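Local coordinates for protein myosin-I heavy chain (Dictyostelium discoideum, PDB 5EJY) that is an actin-based motor with ATPase activity that acts in the early steps of phagocytosis and adhesion, represented here by a MyTH4-FERM segment of its tail, at residues A[254-259]-A[481-486]. Residues are numbered along the deposited sequence; the frame is centred on the assembly and turned at random.
Sequences IERDIA and TGDVQK
Edge strand 254-256 and the extended residues that follow it lie against the N-terminal end of helix 484-499, with the CA atoms of Asp-257 and Lys-486 5.3 Å apart. The contact joins two lobes of the FERM domain. The strand is an outermost strand of the ubiquitin-like F1 lobe, and the helix is the C-terminal helix of the F3 lobe. Asp-483 is the N-cap of that helix, and its carboxylate serves both sides. Its OD2 accepts from Asp-257 N at 2.8 Å on the syn side, with a bent N-H...O angle of 133°. OD1 takes the capping bond from Lys-486 N, which arrives from above the carboxylate plane. A chi1 of -164° sets CG of Asp-483 beside the carbonyl carbon and places the carboxylate between Asp-257 N and Lys-486 N. Gln-485 reaches across as an extended chain. Its NE2 donates to Asp-257 OD2 at 2.9 Å in a nearly straight bond, on the anti side. The amide and carboxylate planes are almost perpendicular. The other oxygen of Asp-257, OD1, makes a salt bridge to Lys-292, so this buried carboxylate has partners on both oxygens. Lys-486 CB packs on Asp-257 CB at 3.8 Å. Arg-256 bends at chi2 (-71°), and its NH1 donates a hydrogen bond back to Glu-255 O. One face of the guanidinium is met by the carbonyl of Gly-482, whose O atom sits 3.1 Å from Arg-256 NE at an angle too poor for a hydrogen bond.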
loop_
_atom_site.group_PDB
_atom_site.type_symbol
_atom_site.label_atom_id
_atom_site.label_comp_id
_atom_site.label_asym_id
_atom_site.label_seq_id
_atom_site.Cartn_x
_atom_site.Cartn_y
_atom_site.Cartn_z
ATOM N N ILE A 254 6.629 2.622 13.013
ATOM C CA ILE A 254 7.616 2.904 11.976
ATOM C C ILE A 254 6.916 3.078 10.625
ATOM O O ILE A 254 6.281 2.152 10.140
ATOM C CB ILE A 254 8.644 1.760 11.854
ATOM C CG1 ILE A 254 9.263 1.441 13.224
ATOM C CG2 ILE A 254 9.714 2.096 10.814
ATOM C CD1 ILE A 254 9.816 2.653 13.944
ATOM N N GLU A 255 7.050 4.256 10.020
ATOM C CA GLU A 255 6.400 4.550 8.740
ATOM C C GLU A 255 7.285 4.254 7.538
ATOM O O GLU A 255 8.487 4.538 7.553
ATOM C CB GLU A 255 5.972 6.021 8.673
ATOM C CG GLU A 255 5.041 6.472 9.770
ATOM C CD GLU A 255 4.646 7.937 9.614
ATOM O OE1 GLU A 255 5.255 8.636 8.770
ATOM O OE2 GLU A 255 3.722 8.384 10.324
ATOM N N ARG A 256 6.683 3.692 6.488
ATOM C CA ARG A 256 7.370 3.488 5.226
ATOM C C ARG A 256 6.493 3.949 4.066
ATOM O O ARG A 256 5.274 3.735 4.061
ATOM C CB ARG A 256 7.750 2.012 5.018
ATOM C CG ARG A 256 8.868 1.477 5.925
ATOM C CD ARG A 256 10.251 2.052 5.541
ATOM N NE ARG A 256 11.303 1.552 6.424
ATOM C CZ ARG A 256 11.676 2.144 7.558
ATOM N NH1 ARG A 256 11.092 3.272 7.952
ATOM N NH2 ARG A 256 12.642 1.610 8.301
ATOM N N ASP A 257 7.137 4.567 3.087
ATOM C CA ASP A 257 6.478 5.099 1.910
ATOM C C ASP A 257 5.860 3.961 1.100
ATOM O O ASP A 257 6.404 2.856 1.049
ATOM C CB ASP A 257 7.516 5.846 1.058
ATOM C CG ASP A 257 6.926 6.456 -0.199
ATOM O OD1 ASP A 257 6.215 7.467 -0.080
ATOM O OD2 ASP A 257 7.173 5.933 -1.304
ATOM N N ILE A 258 4.722 4.237 0.476
ATOM C CA ILE A 258 4.141 3.307 -0.488
ATOM C C ILE A 258 4.156 4.007 -1.849
ATOM O O ILE A 258 3.620 5.103 -1.984
ATOM C CB ILE A 258 2.693 2.923 -0.096
ATOM C CG1 ILE A 258 2.654 2.197 1.258
ATOM C CG2 ILE A 258 2.057 2.040 -1.183
ATOM C CD1 ILE A 258 1.201 1.971 1.796
ATOM N N ALA A 259 4.779 3.399 -2.853
ATOM C CA ALA A 259 4.841 4.023 -4.179
ATOM C C ALA A 259 3.453 4.145 -4.823
ATOM O O ALA A 259 2.566 3.349 -4.537
ATOM C CB ALA A 259 5.779 3.253 -5.092
ATOM N N THR A 481 19.165 6.526 5.752
ATOM C CA THR A 481 17.820 6.754 6.250
ATOM C C THR A 481 17.058 5.443 6.200
ATOM O O THR A 481 17.335 4.593 5.352
ATOM C CB THR A 481 17.102 7.844 5.425
ATOM O OG1 THR A 481 15.844 8.155 6.035
ATOM C CG2 THR A 481 16.883 7.384 3.974
ATOM N N GLY A 482 16.119 5.266 7.119
ATOM C CA GLY A 482 15.349 4.037 7.151
ATOM C C GLY A 482 14.381 3.900 5.985
ATOM O O GLY A 482 14.062 2.793 5.564
ATOM N N ASP A 483 13.899 5.025 5.466
ATOM C CA ASP A 483 12.896 4.993 4.394
ATOM C C ASP A 483 13.479 5.550 3.104
ATOM O O ASP A 483 13.102 6.634 2.664
ATOM C CB ASP A 483 11.666 5.801 4.797
ATOM C CG ASP A 483 10.432 5.505 3.915
ATOM O OD1 ASP A 483 10.549 4.963 2.807
ATOM O OD2 ASP A 483 9.330 5.845 4.338
ATOM N N VAL A 484 14.387 4.795 2.499
ATOM C CA VAL A 484 15.081 5.241 1.286
ATOM C C VAL A 484 14.109 5.591 0.162
ATOM O O VAL A 484 14.281 6.594 -0.528
ATOM C CB VAL A 484 16.093 4.189 0.796
ATOM C CG1 VAL A 484 16.753 4.626 -0.521
ATOM C CG2 VAL A 484 17.156 3.953 1.864
ATOM N N GLN A 485 13.073 4.777 -0.022
ATOM C CA GLN A 485 12.139 5.038 -1.109
ATOM C C GLN A 485 11.463 6.403 -0.968
ATOM O O GLN A 485 11.233 7.086 -1.962
ATOM C CB GLN A 485 11.097 3.915 -1.224
ATOM C CG GLN A 485 10.111 4.108 -2.369
ATOM C CD GLN A 485 9.122 2.961 -2.477
ATOM O OE1 GLN A 485 9.467 1.884 -2.955
ATOM N NE2 GLN A 485 7.897 3.179 -2.011
ATOM N N LYS A 486 11.142 6.800 0.263
ATOM C CA LYS A 486 10.548 8.107 0.508
ATOM C C LYS A 486 11.490 9.214 0.043
ATOM O O LYS A 486 11.081 10.136 -0.664
ATOM C CB LYS A 486 10.216 8.298 1.994
ATOM C CG LYS A 486 9.514 9.614 2.298
ATOM C CD LYS A 486 9.250 9.811 3.791
ATOM C CE LYS A 486 8.545 11.157 4.058
ATOM N NZ LYS A 486 8.282 11.457 5.511
HETATM O O HOH W 1 6.014 8.986 6.317
HETATM O O HOH W 2 9.036 2.183 1.442
#